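Adenine phosphoribosyltransferase (Leishmania donovani, PDB 1QB8) probably catalyses the transfer of a 5-phosphoribosyl group from its diphosphate donor to adenine, giving AMP and diphosphate in the purine salvage pathway. Local coordinates at residues R140-D145 and E170-L175. Sequence-based numbering, arbitrary orientation.
Sequences RVVLID and EMVSIL. With AMP (adenosine monophosphate), chain C.
Val172 fits against Val142 and Ile144 on one face of two neighbouring parallel strands; the axes of segments 140-145 and 170-173 approach to 4.7 Å at 25°. Its CG1 sits between its own backbone N and carbonyl carbon (chi1 47°), which turns this methyl toward strand 140-145: it meets CG1 of Val142 at 3.8 Å and lies beside CB and CG1 of Ile144, the two side chains pointing the same way. Three backbone hydrogen bonds join the strands. Leu143 is held through both of its backbone polar atoms, its N donating to Glu170 O (3.0 Å) and its O accepting from Val172 N (2.8 Å, 171° at the hydrogen). Asp145 N then donates to Val172 O over a longer 3.3 Å. Leu143 and Met171 pair on the opposite face, where helix 152-163 covers them, Leu143 against Leu158 and Val161, Met171 against Ala154. The Met171 chain bends at chi2 and runs along strand 140-145, with SD 3.8 Å from Leu143 CB and CE 3.9 Å from Asp145 CB. OE2 of buried Glu170 is hydrogen-bonded to Tyr65 OH and salt-bridged to Arg64. This pair of strands belongs to the parallel core of the central sheet of the type I phosphoribosyltransferase fold, and Asp145, a residue that binds AMP and magnesium, lies where that sheet meets the active site. The N-H bond to Val172 O and the Met171 methyl against CB are consistent with holding the backbone of Asp145 in place, with its carboxylate on the AMP and magnesium side.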
ATOM      1  N   ARG A 140     -21.182   4.692  -0.754  1.00 22.01           N
ATOM      2  CA  ARG A 140     -20.728   5.608  -1.794  1.00 21.69           C
ATOM      3  C   ARG A 140     -19.207   5.488  -1.721  1.00 20.29           C
ATOM      4  O   ARG A 140     -18.564   5.981  -0.792  1.00 17.52           O
ATOM      5  CB  ARG A 140     -21.239   7.026  -1.509  1.00 24.89           C
ATOM      6  CG  ARG A 140     -22.779   7.090  -1.442  1.00 28.63           C
ATOM      7  CD  ARG A 140     -23.325   8.489  -1.180  1.00 29.39           C
ATOM      8  NE  ARG A 140     -23.008   9.004   0.155  1.00 33.71           N
ATOM      9  CZ  ARG A 140     -23.656   8.680   1.273  1.00 32.88           C
ATOM     10  NH1 ARG A 140     -24.664   7.821   1.235  1.00 34.79           N
ATOM     11  NH2 ARG A 140     -23.341   9.276   2.419  1.00 29.83           N
ATOM     12  N   VAL A 141     -18.659   4.782  -2.703  1.00 19.33           N
ATOM     13  CA  VAL A 141     -17.244   4.466  -2.765  1.00 17.64           C
ATOM     14  C   VAL A 141     -16.382   5.254  -3.729  1.00 18.08           C
ATOM     15  O   VAL A 141     -16.709   5.394  -4.913  1.00 19.02           O
ATOM     16  CB  VAL A 141     -17.065   2.972  -3.132  1.00 17.66           C
ATOM     17  CG1 VAL A 141     -15.625   2.526  -2.913  1.00 15.97           C
ATOM     18  CG2 VAL A 141     -18.030   2.109  -2.335  1.00 17.76           C
ATOM     19  N   VAL A 142     -15.246   5.715  -3.216  1.00 17.03           N
ATOM     20  CA  VAL A 142     -14.260   6.422  -4.013  1.00 15.32           C
ATOM     21  C   VAL A 142     -13.196   5.373  -4.367  1.00 17.77           C
ATOM     22  O   VAL A 142     -12.661   4.702  -3.478  1.00 17.58           O
ATOM     23  CB  VAL A 142     -13.600   7.557  -3.218  1.00 14.13           C
ATOM     24  CG1 VAL A 142     -12.471   8.192  -4.028  1.00 16.00           C
ATOM     25  CG2 VAL A 142     -14.628   8.604  -2.860  1.00 14.24           C
ATOM     26  N   LEU A 143     -12.952   5.177  -5.662  1.00 16.36           N
ATOM     27  CA  LEU A 143     -11.943   4.221  -6.124  1.00 16.20           C
ATOM     28  C   LEU A 143     -10.643   4.990  -6.336  1.00 17.10           C
ATOM     29  O   LEU A 143     -10.666   6.096  -6.891  1.00 16.61           O
ATOM     30  CB  LEU A 143     -12.376   3.573  -7.447  1.00 17.94           C
ATOM     31  CG  LEU A 143     -13.355   2.395  -7.433  1.00 17.19           C
ATOM     32  CD1 LEU A 143     -14.595   2.746  -6.658  1.00 22.59           C
ATOM     33  CD2 LEU A 143     -13.710   2.026  -8.850  1.00 19.09           C
ATOM     34  N   ILE A 144      -9.511   4.407  -5.929  1.00 16.97           N
ATOM     35  CA  ILE A 144      -8.224   5.087  -6.075  1.00 14.42           C
ATOM     36  C   ILE A 144      -7.036   4.191  -6.429  1.00 14.60           C
ATOM     37  O   ILE A 144      -6.913   3.076  -5.933  1.00 15.56           O
ATOM     38  CB  ILE A 144      -7.890   5.929  -4.806  1.00 12.41           C
ATOM     39  CG1 ILE A 144      -6.711   6.868  -5.076  1.00 12.73           C
ATOM     40  CG2 ILE A 144      -7.574   5.031  -3.636  1.00 11.20           C
ATOM     41  CD1 ILE A 144      -6.464   7.886  -3.969  1.00 11.32           C
ATOM     42  N   ASP A 145      -6.170   4.707  -7.300  1.00 14.24           N
ATOM     43  CA  ASP A 145      -4.958   4.023  -7.748  1.00 13.48           C
ATOM     44  C   ASP A 145      -4.003   5.126  -8.211  1.00 15.79           C
ATOM     45  O   ASP A 145      -4.420   6.281  -8.345  1.00 15.46           O
ATOM     46  CB  ASP A 145      -5.276   3.091  -8.916  1.00 12.81           C
ATOM     47  CG  ASP A 145      -4.223   2.011  -9.111  1.00 16.44           C
ATOM     48  OD1 ASP A 145      -4.430   1.152  -9.982  1.00 16.33           O
ATOM     49  OD2 ASP A 145      -3.209   1.986  -8.383  1.00 17.02           O
ATOM     50  N   GLU A 170     -16.495   8.197  -7.808  1.00 18.35           N
ATOM     51  CA  GLU A 170     -15.593   8.513  -8.903  1.00 17.57           C
ATOM     52  C   GLU A 170     -14.349   7.646  -8.804  1.00 18.52           C
ATOM     53  O   GLU A 170     -14.080   7.028  -7.767  1.00 18.52           O
ATOM     54  CB  GLU A 170     -15.183   9.985  -8.859  1.00 17.94           C
ATOM     55  CG  GLU A 170     -14.404  10.380  -7.614  1.00 18.05           C
ATOM     56  CD  GLU A 170     -14.418  11.872  -7.361  1.00 19.75           C
ATOM     57  OE1 GLU A 170     -15.237  12.582  -7.973  1.00 19.90           O
ATOM     58  OE2 GLU A 170     -13.611  12.340  -6.539  1.00 20.66           O
ATOM     59  N   MET A 171     -13.629   7.558  -9.916  1.00 17.56           N
ATOM     60  CA  MET A 171     -12.385   6.817  -9.977  1.00 16.28           C
ATOM     61  C   MET A 171     -11.345   7.913  -9.972  1.00 18.52           C
ATOM     62  O   MET A 171     -11.393   8.816 -10.810  1.00 18.54           O
ATOM     63  CB  MET A 171     -12.299   6.017 -11.280  1.00 16.06           C
ATOM     64  CG  MET A 171     -10.911   5.451 -11.626  1.00 15.19           C
ATOM     65  SD  MET A 171     -10.295   4.179 -10.522  1.00 17.87           S
ATOM     66  CE  MET A 171      -8.498   4.440 -10.645  1.00 16.80           C
ATOM     67  N   VAL A 172     -10.454   7.892  -8.992  1.00 18.02           N
ATOM     68  CA  VAL A 172      -9.419   8.904  -8.934  1.00 20.30           C
ATOM     69  C   VAL A 172      -8.039   8.302  -9.159  1.00 19.19           C
ATOM     70  O   VAL A 172      -7.746   7.200  -8.698  1.00 18.60           O
ATOM     71  CB  VAL A 172      -9.486   9.735  -7.615  1.00 24.33           C
ATOM     72  CG1 VAL A 172      -9.628   8.839  -6.420  1.00 28.43           C
ATOM     73  CG2 VAL A 172      -8.246  10.615  -7.466  1.00 25.88           C
ATOM     74  N   SER A 173      -7.229   8.990  -9.954  1.00 17.36           N
ATOM     75  CA  SER A 173      -5.883   8.528 -10.240  1.00 18.86           C
ATOM     76  C   SER A 173      -4.938   9.707 -10.132  1.00 20.24           C
ATOM     77  O   SER A 173      -5.326  10.846 -10.399  1.00 20.94           O
ATOM     78  CB  SER A 173      -5.802   7.927 -11.642  1.00 17.78           C
ATOM     79  OG  SER A 173      -6.110   8.888 -12.635  1.00 20.52           O
ATOM     80  N   ILE A 174      -3.717   9.453  -9.678  1.00 18.49           N
ATOM     81  CA  ILE A 174      -2.735  10.522  -9.568  1.00 18.65           C
ATOM     82  C   ILE A 174      -2.361  10.948 -10.991  1.00 18.70           C
ATOM     83  O   ILE A 174      -2.355  12.134 -11.311  1.00 17.93           O
ATOM     84  CB  ILE A 174      -1.458  10.056  -8.821  1.00 16.45           C
ATOM     85  CG1 ILE A 174      -1.816   9.552  -7.420  1.00 17.12           C
ATOM     86  CG2 ILE A 174      -0.447  11.189  -8.743  1.00 15.97           C
ATOM     87  CD1 ILE A 174      -2.541  10.570  -6.541  1.00 15.85           C
ATOM     88  N   LEU A 175      -2.112   9.959 -11.846  1.00 17.89           N
ATOM     89  CA  LEU A 175      -1.735  10.194 -13.226  1.00 17.80           C
ATOM     90  C   LEU A 175      -2.617   9.419 -14.194  1.00 20.19           C
ATOM     91  O   LEU A 175      -2.970   8.266 -13.938  1.00 20.50           O
ATOM     92  CB  LEU A 175      -0.287   9.760 -13.448  1.00 18.43           C
ATOM     93  CG  LEU A 175       0.266   9.988 -14.859  1.00 18.91           C
ATOM     94  CD1 LEU A 175       0.669  11.443 -15.009  1.00 15.79           C
ATOM     95  CD2 LEU A 175       1.457   9.090 -15.099  1.00 16.52           C
TER
HETATM   96  P   AMP C 300      -4.621  -0.390 -16.089  1.00 34.75           P
HETATM   97  O1P AMP C 300      -5.413  -1.512 -15.529  1.00 29.03           O
HETATM   98  O2P AMP C 300      -5.217   0.961 -16.097  1.00 25.41           O
HETATM   99  O3P AMP C 300      -4.154  -0.769 -17.566  1.00 30.07           O
HETATM  100  O5' AMP C 300      -3.291  -0.310 -15.365  1.00 35.12           O
HETATM  101  C5' AMP C 300      -2.903  -1.314 -14.288  1.00 39.43           C
HETATM  102  C4' AMP C 300      -1.882  -0.748 -13.314  1.00 42.45           C
HETATM  103  O4' AMP C 300      -0.605  -0.832 -13.942  1.00 41.65           O
HETATM  104  C3' AMP C 300      -2.111   0.745 -12.947  1.00 44.98           C
HETATM  105  O3' AMP C 300      -2.668   0.933 -11.664  1.00 51.95           O
HETATM  106  C2' AMP C 300      -0.763   1.394 -12.894  1.00 45.10           C
HETATM  107  O2' AMP C 300      -0.237   1.164 -11.590  1.00 47.84           O
HETATM  108  C1' AMP C 300      -0.111   0.477 -13.934  1.00 40.77           C
HETATM  109  N9  AMP C 300       0.577   1.008 -15.078  1.00 36.39           N
HETATM  110  C8  AMP C 300       0.170   1.014 -16.381  1.00 35.00           C
HETATM  111  N7  AMP C 300       0.873   1.827 -17.114  1.00 33.03           N
HETATM  112  C5  AMP C 300       1.814   2.411 -16.274  1.00 31.69           C
HETATM  113  C6  AMP C 300       2.847   3.354 -16.450  1.00 30.50           C
HETATM  114  N6  AMP C 300       3.118   3.920 -17.646  1.00 27.71           N
HETATM  115  N1  AMP C 300       3.568   3.674 -15.344  1.00 31.10           N
HETATM  116  C2  AMP C 300       3.293   3.113 -14.171  1.00 29.71           C
HETATM  117  N3  AMP C 300       2.350   2.212 -13.864  1.00 29.97           N
HETATM  118  C4  AMP C 300       1.614   1.878 -14.972  1.00 33.72           C